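Local coordinates for protein leucyl aminopeptidase (Trypanosoma brucei brucei, PDB 5NTD) that probably cleaves amino acids such as leucine from the N-terminus of peptides as a metal-dependent M17 aminopeptidase, here held with the inhibitor bestatin across two manganese ions, at residues R211-P216 and M309-G314; V287-V292 and D398-T403; V292-G297 and N369-G374; Q334-L339 and N387-T392. All blocks are in the same frame, centred on the assembly; numbering follows the deposited sequence.

Contact 1: residues R211-P216 and M309-G314; sequences RLVDAP and MKHDMG. With MN (manganese (II) ion), chain B; BES (2-(3-amino-2-hydroxy-4-phenyl-butyrylamino)-4-methyl-pentanoic acid), chain C.
Val213 and His311 mark the closest approach of CA atoms, 5.2 Å, where the last turn of helix 196-214 meets the short 3-10 segment 309-311. A second approach follows at Pro216 and Lys310, after the chain has left the helix at Ala215. The two branches of Val213 part company: CG1 meets the His311 ring obliquely, 3.4 Å from His311 CD2, while CG2 lies against the CA of Gly314. Met313 bends at chi2 (51°) and chi3 (70°), which brings its CE methyl to the helix backbone, 3.5 Å from Leu212 O.

Within the M17 catalytic domain, this joins the C-terminal end of helix 196-214 to the turn that leads into helix 314-328. Lys310 makes the polar link. From CG onward its chain is extended, carrying NZ to the carbonyl of the last helical residue, a bond of 2.7 Å from Lys310 NZ to Asp214 O; its charge would probably be favoured at this end of the helix. A water joins NZ to Asp214 OD1 and His311 NE2, and the Asp214 carboxylate is held further by His163 and by the N of Ala506. The Lys310 N bonds to Asp354 of the second subunit. On the far side of the turn, Asp312 OD2 binds a manganese ion at 1.9 Å, and Met309 CE packs 3.6 Å from C9 of the bestatin phenyl ring.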
# COMPACT_ATOMS: atom_id res chain seq x y z
N ARG G 211 -3.42 18.56 -30.51
CA ARG G 211 -4.61 19.27 -30.01
C ARG G 211 -5.60 18.29 -29.41
O ARG G 211 -6.14 18.50 -28.32
CB ARG G 211 -5.27 20.06 -31.14
CG ARG G 211 -6.40 20.97 -30.68
CD ARG G 211 -6.96 21.84 -31.81
NE ARG G 211 -8.04 22.66 -31.30
CZ ARG G 211 -7.86 23.73 -30.52
NH1 ARG G 211 -6.65 24.18 -30.23
NH2 ARG G 211 -8.94 24.36 -30.02
N LEU G 212 -5.86 17.24 -30.15
CA LEU G 212 -6.85 16.23 -29.75
C LEU G 212 -6.41 15.54 -28.43
O LEU G 212 -7.21 15.29 -27.54
CB LEU G 212 -7.06 15.19 -30.84
CG LEU G 212 -7.67 15.72 -32.16
CD1 LEU G 212 -7.53 14.69 -33.23
CD2 LEU G 212 -9.13 16.10 -32.00
N VAL G 213 -5.12 15.25 -28.35
CA VAL G 213 -4.55 14.54 -27.20
C VAL G 213 -4.52 15.45 -25.95
O VAL G 213 -4.98 15.06 -24.88
CB VAL G 213 -3.17 13.96 -27.54
CG1 VAL G 213 -2.55 13.30 -26.31
CG2 VAL G 213 -3.33 12.93 -28.63
N ASP G 214 -4.05 16.67 -26.14
CA ASP G 214 -4.04 17.72 -25.07
C ASP G 214 -5.43 18.00 -24.52
O ASP G 214 -5.62 18.27 -23.36
CB ASP G 214 -3.50 19.06 -25.59
CG ASP G 214 -1.98 19.17 -25.51
OD1 ASP G 214 -1.34 18.45 -24.72
OD2 ASP G 214 -1.44 19.94 -26.31
N ALA G 215 -6.42 17.97 -25.40
CA ALA G 215 -7.77 18.40 -25.04
C ALA G 215 -8.27 17.54 -23.90
O ALA G 215 -8.15 16.31 -23.95
CB ALA G 215 -8.72 18.31 -26.23
N PRO G 216 -8.88 18.16 -22.90
CA PRO G 216 -9.45 17.38 -21.81
C PRO G 216 -10.71 16.67 -22.25
O PRO G 216 -11.31 17.04 -23.24
CB PRO G 216 -9.76 18.42 -20.77
CG PRO G 216 -10.10 19.64 -21.56
CD PRO G 216 -9.15 19.59 -22.72
N MET G 309 -4.85 10.36 -18.37
CA MET G 309 -5.58 9.37 -19.19
C MET G 309 -6.50 10.01 -20.27
O MET G 309 -7.13 9.31 -21.05
CB MET G 309 -6.35 8.38 -18.33
CG MET G 309 -5.41 7.46 -17.56
SD MET G 309 -4.42 6.40 -18.64
CE MET G 309 -2.80 6.53 -17.91
N LYS G 310 -6.57 11.34 -20.29
CA LYS G 310 -7.12 12.07 -21.48
C LYS G 310 -6.23 11.79 -22.71
O LYS G 310 -6.70 11.93 -23.84
CB LYS G 310 -7.21 13.57 -21.27
CG LYS G 310 -5.87 14.27 -21.24
CD LYS G 310 -5.95 15.78 -21.05
CE LYS G 310 -4.55 16.35 -20.89
NZ LYS G 310 -4.48 17.82 -20.93
N HIS G 311 -4.98 11.38 -22.46
CA HIS G 311 -4.07 10.96 -23.51
C HIS G 311 -4.37 9.57 -24.09
O HIS G 311 -3.73 9.15 -25.07
CB HIS G 311 -2.62 10.96 -23.06
CG HIS G 311 -2.11 12.29 -22.63
ND1 HIS G 311 -1.01 12.43 -21.83
CD2 HIS G 311 -2.53 13.56 -22.87
CE1 HIS G 311 -0.78 13.71 -21.58
NE2 HIS G 311 -1.70 14.41 -22.20
N ASP G 312 -5.37 8.89 -23.54
CA ASP G 312 -5.61 7.47 -23.87
C ASP G 312 -6.28 7.29 -25.23
O ASP G 312 -6.56 6.16 -25.66
CB ASP G 312 -6.40 6.74 -22.76
CG ASP G 312 -5.99 5.32 -22.60
OD1 ASP G 312 -4.81 5.00 -22.91
OD2 ASP G 312 -6.78 4.42 -22.11
N MET G 313 -6.55 8.40 -25.88
CA MET G 313 -7.02 8.40 -27.29
C MET G 313 -5.89 8.75 -28.28
O MET G 313 -6.10 9.00 -29.45
CB MET G 313 -8.28 9.24 -27.50
CG MET G 313 -8.33 10.57 -26.78
SD MET G 313 -6.87 11.56 -27.07
CE MET G 313 -7.15 11.98 -28.80
N GLY G 314 -4.66 8.75 -27.77
CA GLY G 314 -3.49 9.13 -28.56
C GLY G 314 -3.24 8.28 -29.79
O GLY G 314 -2.76 8.75 -30.79
MN MN B . -6.33 2.67 -21.41
N2 BES C . -4.44 3.27 -21.01
C1 BES C . -3.71 2.41 -20.07
C6 BES C . -2.20 2.29 -20.40
C7 BES C . -1.29 3.40 -19.93
C8 BES C . -1.13 4.55 -20.68
C12 BES C . -0.56 3.26 -18.76
C9 BES C . -0.28 5.57 -20.25
C11 BES C . 0.30 4.28 -18.32
C10 BES C . 0.43 5.44 -19.05
C2 BES C . -4.41 1.04 -20.10
O2 BES C . -5.84 1.11 -20.41
C3 BES C . -4.28 0.43 -18.74
O3 BES C . -5.20 0.75 -17.95
N1 BES C . -3.23 -0.39 -18.61
C4 BES C . -2.87 -1.11 -17.42
C13 BES C . -3.50 -2.50 -17.39
C14 BES C . -3.49 -3.18 -16.02
C15 BES C . -3.93 -2.34 -14.83
C16 BES C . -4.40 -4.38 -16.05
C5 BES C . -1.40 -1.29 -17.33
O1 BES C . -0.88 -1.15 -16.22
O4 BES C . -0.75 -1.58 -18.34
O HOH W 1 -1.64 17.37 -22.16
O HOH W 2 -7.52 14.05 -25.16

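Contact 2: residues V287-V292 and D398-T403; sequences VGKGIV and DMATLT. With MN (manganese (II) ion), chain B; BES (2-(3-amino-2-hydroxy-4-phenyl-butyrylamino)-4-methyl-pentanoic acid), chain C.
Val287 and Gly288 pair with Asp398 and Met399 as neighbouring parallel strands in the central mixed sheet of the catalytic domain, their short axes 4.7 Å apart and 20° from parallel. In the usual parallel pattern one residue bonds to the two that flank its partner: Met399 N donates to Val287 O at 2.9 Å, and Met399 O accepts from Lys289 N at 3.0 Å. CA-H groups add to the same two acceptors, that of Asp398 on Val287 O and that of Gly288 on Met399 O.

Beyond this the strands separate and a water takes over the pairing. It donates to Lys289 O at 2.8 Å and accepts from Thr401 N at 3.0 Å, so both backbone groups are satisfied although they do not meet. Thr401 is the centre of an inverse gamma turn that carries the chain off the sheet. Its hydroxyl bonds to Asp312, while the next amide, Leu402 N, is paired with Asp495, which also holds the hydroxyl of Thr403. At the other end of the segment, the Asp398 carboxylate leads away from strand 283-291, OD1 bonding to His493 and OD2 to His491 of strand 490-495, on its other side.

Lys289 links sheet and active site. Its side chain leaves CB with CG opposite the backbone N (chi1 176°) and stays extended to the end, running alongside Ala400, whose CB lies 3.5 Å from Lys289 CB. That full length places NZ on a manganese ion at 2.1 Å, with Lys289 NZ 2.8 Å from N2 of bestatin.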
# COMPACT_ATOMS: atom_id res chain seq x y z
N VAL G 287 -6.12 0.97 -37.25
CA VAL G 287 -7.04 0.83 -36.10
C VAL G 287 -6.44 1.55 -34.88
O VAL G 287 -5.33 1.29 -34.51
CB VAL G 287 -7.27 -0.64 -35.76
CG1 VAL G 287 -8.32 -0.77 -34.66
CG2 VAL G 287 -7.74 -1.39 -36.99
N GLY G 288 -7.20 2.45 -34.29
CA GLY G 288 -6.71 3.27 -33.20
C GLY G 288 -7.52 3.16 -31.92
O GLY G 288 -8.74 3.16 -31.95
N LYS G 289 -6.81 3.05 -30.80
CA LYS G 289 -7.44 3.03 -29.45
C LYS G 289 -7.86 4.46 -29.16
O LYS G 289 -7.02 5.34 -28.96
CB LYS G 289 -6.48 2.49 -28.36
CG LYS G 289 -7.05 2.54 -26.94
CD LYS G 289 -6.01 2.19 -25.85
CE LYS G 289 -6.56 2.37 -24.43
NZ LYS G 289 -5.61 2.21 -23.29
N GLY G 290 -9.16 4.66 -29.14
CA GLY G 290 -9.72 5.99 -28.89
C GLY G 290 -10.42 6.11 -27.56
O GLY G 290 -11.60 6.45 -27.48
N ILE G 291 -9.70 5.79 -26.51
CA ILE G 291 -10.27 5.86 -25.15
C ILE G 291 -10.12 7.30 -24.71
O ILE G 291 -9.05 7.73 -24.27
CB ILE G 291 -9.64 4.87 -24.16
CG1 ILE G 291 -9.89 3.43 -24.65
CG2 ILE G 291 -10.20 5.04 -22.76
CD1 ILE G 291 -11.35 3.01 -24.79
N VAL G 292 -11.20 8.04 -24.83
CA VAL G 292 -11.21 9.50 -24.54
C VAL G 292 -10.84 9.80 -23.09
O VAL G 292 -10.28 10.85 -22.80
CB VAL G 292 -12.56 10.16 -24.87
CG1 VAL G 292 -12.73 10.16 -26.38
CG2 VAL G 292 -13.72 9.44 -24.21
N ASP G 398 -2.34 -1.28 -35.88
CA ASP G 398 -3.10 -0.72 -34.75
C ASP G 398 -2.14 0.12 -33.91
O ASP G 398 -0.97 -0.23 -33.75
CB ASP G 398 -3.84 -1.80 -33.96
CG ASP G 398 -2.94 -2.53 -32.97
OD1 ASP G 398 -2.58 -1.90 -31.96
OD2 ASP G 398 -2.58 -3.68 -33.28
N MET G 399 -2.65 1.23 -33.43
CA MET G 399 -1.89 2.15 -32.60
C MET G 399 -2.67 2.44 -31.34
O MET G 399 -3.85 2.73 -31.40
CB MET G 399 -1.58 3.47 -33.32
CG MET G 399 -0.84 3.27 -34.64
SD MET G 399 -0.39 4.82 -35.43
CE MET G 399 1.32 4.94 -35.02
N ALA G 400 -1.98 2.35 -30.21
CA ALA G 400 -2.66 2.40 -28.90
C ALA G 400 -1.74 2.78 -27.77
O ALA G 400 -0.60 2.33 -27.70
CB ALA G 400 -3.29 1.07 -28.61
N THR G 401 -2.26 3.60 -26.90
CA THR G 401 -1.59 3.92 -25.61
C THR G 401 -1.89 2.79 -24.62
O THR G 401 -2.71 2.91 -23.72
CB THR G 401 -2.08 5.25 -25.05
OG1 THR G 401 -3.51 5.29 -25.11
CG2 THR G 401 -1.53 6.38 -25.89
N LEU G 402 -1.28 1.66 -24.85
CA LEU G 402 -1.86 0.41 -24.37
C LEU G 402 -1.38 -0.08 -22.98
O LEU G 402 -2.19 -0.60 -22.24
CB LEU G 402 -1.72 -0.72 -25.40
CG LEU G 402 -2.68 -1.90 -25.21
CD1 LEU G 402 -4.14 -1.47 -25.24
CD2 LEU G 402 -2.44 -2.95 -26.27
N THR G 403 -0.09 0.01 -22.70
CA THR G 403 0.46 -0.58 -21.49
C THR G 403 1.45 0.32 -20.80
O THR G 403 2.29 0.93 -21.45
CB THR G 403 1.16 -1.95 -21.74
OG1 THR G 403 2.33 -1.76 -22.54
CG2 THR G 403 0.25 -2.95 -22.44
MN MN B . -6.33 2.67 -21.41
N2 BES C . -4.44 3.27 -21.01
C1 BES C . -3.71 2.41 -20.07
C6 BES C . -2.20 2.29 -20.40
C7 BES C . -1.29 3.40 -19.93
C8 BES C . -1.13 4.55 -20.68
C12 BES C . -0.56 3.26 -18.76
C9 BES C . -0.28 5.57 -20.25
C11 BES C . 0.30 4.28 -18.32
C10 BES C . 0.43 5.44 -19.05
C2 BES C . -4.41 1.04 -20.10
O2 BES C . -5.84 1.11 -20.41
C3 BES C . -4.28 0.43 -18.74
O3 BES C . -5.20 0.75 -17.95
N1 BES C . -3.23 -0.39 -18.61
C4 BES C . -2.87 -1.11 -17.42
C13 BES C . -3.50 -2.50 -17.39
C14 BES C . -3.49 -3.18 -16.02
C15 BES C . -3.93 -2.34 -14.83
C16 BES C . -4.40 -4.38 -16.05
C5 BES C . -1.40 -1.29 -17.33
O1 BES C . -0.88 -1.15 -16.22
O4 BES C . -0.75 -1.58 -18.34
O HOH W 3 -4.58 5.33 -27.63

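Contact 3: residues V292-G297 and N369-G374; sequences VYDCGG and NTDAEG. With MN (manganese (II) ion), chain D; MN (manganese (II) ion), chain B; BES (2-(3-amino-2-hydroxy-4-phenyl-butyrylamino)-4-methyl-pentanoic acid), chain C; BCT (bicarbonate ion), chain E.
Asp294 and Glu373 reach from opposite directions to a pair of manganese ions, their carboxylate planes 71° apart. Asp294, sent to the metals by a CG opposite its backbone N (chi1 -168°), gives OD2 to both at 2.0 Å, whereas Glu373 divides the work, OE1 on one ion and OE2 on the other. Asp371 chelates the ion that carries Glu373 OE2, using its carbonyl O and OD1. Bestatin O2 sits between the metals; its N2 goes to the ion that Lys289 and Asp312 also bind, and O3 to the other.

A second shell fixes these ligands. Asn344 takes the remaining oxygen of Asp294, Gly296 N giving it a weak bond, and Lys301 forms a salt bridge with Asp371 OD2. Further out, Thr370 OG1 donates to Gly296 O at 2.7 Å, in the carbonyl plane, and is hydrogen-bonded to Ala299 N as well. Asn369 OD1 accepts from Asp371 N at 2.7 Å, an Asx turn overlapping the type I turn from Asn369 to Ala372. Where helix 374-387 begins, Gly374 N donates to bicarbonate O1. Two ions 3.2 Å apart under a shared aspartate oxygen and a bridging glutamate form the co-catalytic dinuclear centre typical of M17 leucyl aminopeptidases.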
# COMPACT_ATOMS: atom_id res chain seq x y z
N VAL G 292 -11.20 8.04 -24.83
CA VAL G 292 -11.21 9.50 -24.54
C VAL G 292 -10.84 9.80 -23.09
O VAL G 292 -10.28 10.85 -22.80
CB VAL G 292 -12.56 10.16 -24.87
CG1 VAL G 292 -12.73 10.16 -26.38
CG2 VAL G 292 -13.72 9.44 -24.21
N TYR G 293 -11.21 8.88 -22.22
CA TYR G 293 -10.73 8.87 -20.84
C TYR G 293 -10.80 7.47 -20.25
O TYR G 293 -11.76 6.74 -20.46
CB TYR G 293 -11.53 9.81 -19.99
CG TYR G 293 -10.92 10.14 -18.64
CD1 TYR G 293 -9.72 10.85 -18.55
CD2 TYR G 293 -11.53 9.73 -17.47
CE1 TYR G 293 -9.18 11.18 -17.34
CE2 TYR G 293 -11.00 10.04 -16.23
CZ TYR G 293 -9.83 10.77 -16.16
OH TYR G 293 -9.29 11.09 -14.94
N ASP G 294 -9.72 7.09 -19.57
CA ASP G 294 -9.53 5.73 -18.99
C ASP G 294 -9.51 5.95 -17.48
O ASP G 294 -8.46 6.13 -16.89
CB ASP G 294 -8.21 5.06 -19.48
CG ASP G 294 -8.11 3.54 -19.14
OD1 ASP G 294 -9.09 3.08 -18.52
OD2 ASP G 294 -7.10 2.79 -19.55
N CYS G 295 -10.67 5.86 -16.84
CA CYS G 295 -10.70 5.86 -15.35
C CYS G 295 -10.32 4.49 -14.74
O CYS G 295 -10.14 4.37 -13.56
CB CYS G 295 -12.06 6.34 -14.81
SG CYS G 295 -13.35 5.08 -14.62
N GLY G 296 -10.26 3.47 -15.59
CA GLY G 296 -10.02 2.07 -15.19
C GLY G 296 -11.27 1.20 -15.19
O GLY G 296 -11.21 -0.01 -15.12
N GLY G 297 -12.42 1.86 -15.25
CA GLY G 297 -13.70 1.21 -15.01
C GLY G 297 -13.78 0.78 -13.53
O GLY G 297 -13.24 1.42 -12.64
N ASN G 369 -9.85 -7.93 -15.58
CA ASN G 369 -9.59 -6.55 -15.15
C ASN G 369 -10.11 -5.55 -16.18
O ASN G 369 -9.66 -5.52 -17.31
CB ASN G 369 -8.10 -6.36 -14.92
CG ASN G 369 -7.78 -5.06 -14.22
OD1 ASN G 369 -8.17 -3.98 -14.66
ND2 ASN G 369 -7.02 -5.15 -13.14
N THR G 370 -11.02 -4.70 -15.75
CA THR G 370 -11.67 -3.74 -16.64
C THR G 370 -10.75 -2.65 -17.13
O THR G 370 -11.08 -1.92 -18.06
CB THR G 370 -12.88 -3.05 -15.98
OG1 THR G 370 -12.48 -2.39 -14.79
CG2 THR G 370 -13.99 -4.09 -15.68
N ASP G 371 -9.62 -2.49 -16.45
CA ASP G 371 -8.62 -1.45 -16.81
C ASP G 371 -7.69 -1.88 -17.95
O ASP G 371 -6.91 -1.03 -18.50
CB ASP G 371 -7.80 -1.01 -15.62
CG ASP G 371 -7.11 0.30 -15.84
OD1 ASP G 371 -7.36 1.02 -16.89
OD2 ASP G 371 -6.25 0.59 -15.00
N ALA G 372 -7.83 -3.14 -18.32
CA ALA G 372 -7.28 -3.67 -19.60
C ALA G 372 -8.35 -3.62 -20.72
O ALA G 372 -8.73 -4.64 -21.31
CB ALA G 372 -6.74 -5.08 -19.43
N GLU G 373 -8.81 -2.41 -20.95
CA GLU G 373 -9.94 -2.12 -21.86
C GLU G 373 -9.51 -1.98 -23.31
O GLU G 373 -10.25 -2.25 -24.23
CB GLU G 373 -10.67 -0.86 -21.41
CG GLU G 373 -10.08 0.51 -21.83
CD GLU G 373 -8.76 0.93 -21.20
OE1 GLU G 373 -8.03 1.79 -21.82
OE2 GLU G 373 -8.42 0.45 -20.05
N GLY G 374 -8.29 -1.51 -23.49
CA GLY G 374 -7.80 -1.11 -24.79
C GLY G 374 -7.73 -2.27 -25.72
O GLY G 374 -8.16 -2.20 -26.86
MN MN D . -6.97 0.95 -18.80
MN MN B . -6.33 2.67 -21.41
N2 BES C . -4.44 3.27 -21.01
C1 BES C . -3.71 2.41 -20.07
C6 BES C . -2.20 2.29 -20.40
C7 BES C . -1.29 3.40 -19.93
C8 BES C . -1.13 4.55 -20.68
C12 BES C . -0.56 3.26 -18.76
C9 BES C . -0.28 5.57 -20.25
C11 BES C . 0.30 4.28 -18.32
C10 BES C . 0.43 5.44 -19.05
C2 BES C . -4.41 1.04 -20.10
O2 BES C . -5.84 1.11 -20.41
C3 BES C . -4.28 0.43 -18.74
O3 BES C . -5.20 0.75 -17.95
N1 BES C . -3.23 -0.39 -18.61
C4 BES C . -2.87 -1.11 -17.42
C13 BES C . -3.50 -2.50 -17.39
C14 BES C . -3.49 -3.18 -16.02
C15 BES C . -3.93 -2.34 -14.83
C16 BES C . -4.40 -4.38 -16.05
C5 BES C . -1.40 -1.29 -17.33
O1 BES C . -0.88 -1.15 -16.22
O4 BES C . -0.75 -1.58 -18.34
C BCT E . -5.17 -2.46 -22.02
O1 BCT E . -5.90 -1.33 -22.10
O2 BCT E . -5.42 -3.48 -22.66
O3 BCT E . -4.19 -2.51 -21.24

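Contact 4: residues Q334-L339 and N387-T392; sequences QLSCTL and NELSFT
The Phe391 ring takes the amide of Gln334 on one face: Gln334 NE2 stands 3.2 Å above the ring plane, displaced toward the rim, with CD1 as the nearest ring atom. The amide is not laid flat on the ring, the two planes being 54° apart, and it is the nitrogen that dips toward the aromatic carbons. The two side chains approach from opposite directions. Gln334 arrives fully stretched, with CG opposite its backbone N (chi1 -177°) and the chain extended beyond, which is what lets a strand residue reach over to the loop. At its far end the ring turns to Ser336: Phe391 CZ lies 3.9 Å from Ser336 CB and as far from OG, approached obliquely.

Ser336 is met by Leu389 as well. One methyl of the leucine, CD1, presses on the serine, 3.4 Å from OG and a tight 3.5 Å from Ser336 CB. The hydroxyl is not left to this apolar neighbour, for it bonds to Ser285 OG on the next strand. No hydrogen bond crosses between the segments; what joins them is side-chain packing and the amide nitrogen over the ring.

Strand 334-344 and strand 395-400 run the same way in the central sheet with strand 283-291 between them, and the loop 387-392 closes the crossover from helix 374-387 back into the sheet. Gln334 and Ser336 point to the loop, while Leu335 and Cys337 point to the other face of the strand and pack on helix 314-328. Phe391 also rests on Lys283 of strand 283-291 and Leu273 of strand 268-274.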
# COMPACT_ATOMS: atom_id res chain seq x y z
N GLN G 334 -4.33 2.73 -50.33
CA GLN G 334 -5.73 2.59 -50.01
C GLN G 334 -5.80 2.39 -48.50
O GLN G 334 -5.17 1.48 -47.99
CB GLN G 334 -6.37 1.40 -50.72
CG GLN G 334 -7.86 1.30 -50.44
CD GLN G 334 -8.50 0.21 -51.24
OE1 GLN G 334 -7.94 -0.25 -52.24
NE2 GLN G 334 -9.71 -0.14 -50.88
N LEU G 335 -6.62 3.20 -47.84
CA LEU G 335 -6.69 3.21 -46.38
C LEU G 335 -8.07 3.05 -45.83
O LEU G 335 -9.01 3.68 -46.31
CB LEU G 335 -6.18 4.55 -45.81
CG LEU G 335 -4.68 4.83 -45.92
CD1 LEU G 335 -4.41 6.24 -45.43
CD2 LEU G 335 -3.90 3.82 -45.09
N SER G 336 -8.17 2.23 -44.80
CA SER G 336 -9.29 2.35 -43.82
C SER G 336 -8.67 2.85 -42.52
O SER G 336 -7.51 2.59 -42.23
CB SER G 336 -10.02 1.05 -43.59
OG SER G 336 -9.16 0.07 -43.02
N CYS G 337 -9.45 3.60 -41.79
CA CYS G 337 -9.04 4.12 -40.48
C CYS G 337 -10.19 3.98 -39.52
O CYS G 337 -11.21 4.65 -39.62
CB CYS G 337 -8.63 5.59 -40.57
SG CYS G 337 -8.19 6.29 -38.95
N THR G 338 -10.03 3.03 -38.62
CA THR G 338 -11.09 2.67 -37.67
C THR G 338 -10.72 3.22 -36.28
O THR G 338 -9.72 2.84 -35.69
CB THR G 338 -11.34 1.15 -37.65
OG1 THR G 338 -11.86 0.75 -38.93
CG2 THR G 338 -12.34 0.77 -36.57
N LEU G 339 -11.55 4.12 -35.81
CA LEU G 339 -11.39 4.74 -34.49
C LEU G 339 -12.28 4.00 -33.49
O LEU G 339 -13.50 3.93 -33.65
CB LEU G 339 -11.77 6.20 -34.51
CG LEU G 339 -11.12 7.04 -35.60
CD1 LEU G 339 -11.68 8.45 -35.51
CD2 LEU G 339 -9.60 7.06 -35.50
N ASN G 387 -12.45 -8.09 -41.51
CA ASN G 387 -13.61 -8.92 -41.87
C ASN G 387 -14.80 -8.19 -42.47
O ASN G 387 -15.54 -8.79 -43.24
CB ASN G 387 -14.13 -9.68 -40.66
CG ASN G 387 -14.88 -10.96 -41.05
OD1 ASN G 387 -14.28 -11.94 -41.44
ND2 ASN G 387 -16.20 -10.92 -40.94
N GLU G 388 -15.01 -6.94 -42.11
CA GLU G 388 -16.27 -6.27 -42.41
C GLU G 388 -16.19 -5.19 -43.47
O GLU G 388 -17.18 -4.52 -43.75
CB GLU G 388 -16.85 -5.64 -41.16
CG GLU G 388 -17.06 -6.63 -40.04
CD GLU G 388 -18.14 -7.63 -40.34
OE1 GLU G 388 -17.82 -8.81 -40.15
OE2 GLU G 388 -19.31 -7.28 -40.70
N LEU G 389 -15.01 -4.98 -44.03
CA LEU G 389 -14.85 -3.88 -45.04
C LEU G 389 -15.03 -4.43 -46.45
O LEU G 389 -15.09 -5.63 -46.67
CB LEU G 389 -13.48 -3.19 -44.90
CG LEU G 389 -13.19 -2.61 -43.53
CD1 LEU G 389 -11.85 -1.90 -43.54
CD2 LEU G 389 -14.28 -1.65 -43.07
N SER G 390 -15.13 -3.51 -47.39
CA SER G 390 -15.30 -3.90 -48.83
C SER G 390 -14.00 -4.42 -49.46
O SER G 390 -14.03 -4.91 -50.57
CB SER G 390 -15.79 -2.72 -49.66
OG SER G 390 -14.90 -1.62 -49.47
N PHE G 391 -12.89 -4.28 -48.77
CA PHE G 391 -11.63 -4.91 -49.18
C PHE G 391 -11.00 -5.61 -47.99
O PHE G 391 -11.39 -5.38 -46.84
CB PHE G 391 -10.66 -3.87 -49.72
CG PHE G 391 -10.16 -2.90 -48.66
CD1 PHE G 391 -10.87 -1.76 -48.35
CD2 PHE G 391 -8.94 -3.13 -48.04
CE1 PHE G 391 -10.39 -0.86 -47.41
CE2 PHE G 391 -8.44 -2.23 -47.10
CZ PHE G 391 -9.18 -1.10 -46.78
N THR G 392 -10.02 -6.45 -48.28
CA THR G 392 -9.22 -7.10 -47.24
C THR G 392 -7.84 -6.47 -47.26
O THR G 392 -7.20 -6.46 -48.29
CB THR G 392 -9.08 -8.61 -47.47
OG1 THR G 392 -10.39 -9.19 -47.50
CG2 THR G 392 -8.31 -9.29 -46.32

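Overall arrangement
Contacts 1, 2 and 3 converge on one dinuclear site, each delivering ligands from a different part of the fold. The ion that all three touch is bound by Asp312, Lys289, Asp294 and Glu373; Lys289 NZ lies 2.8 Å from Asp312 OD2 and 2.9 Å from Glu373 OE1, as expected of ligands sharing one ion. Contact 1 also steadies contact 2, with Asp312 OD1 and Thr401 OG1 2.6 Å apart. Contacts 2 and 3 share Val292, where strand 283-291 turns its corner. Contact 4 lies away from the metals, its centre about 25 Å from that of contact 3, yet its strand adjoins contact 2 through Gly288 N and Thr338 O, 2.9 Å apart.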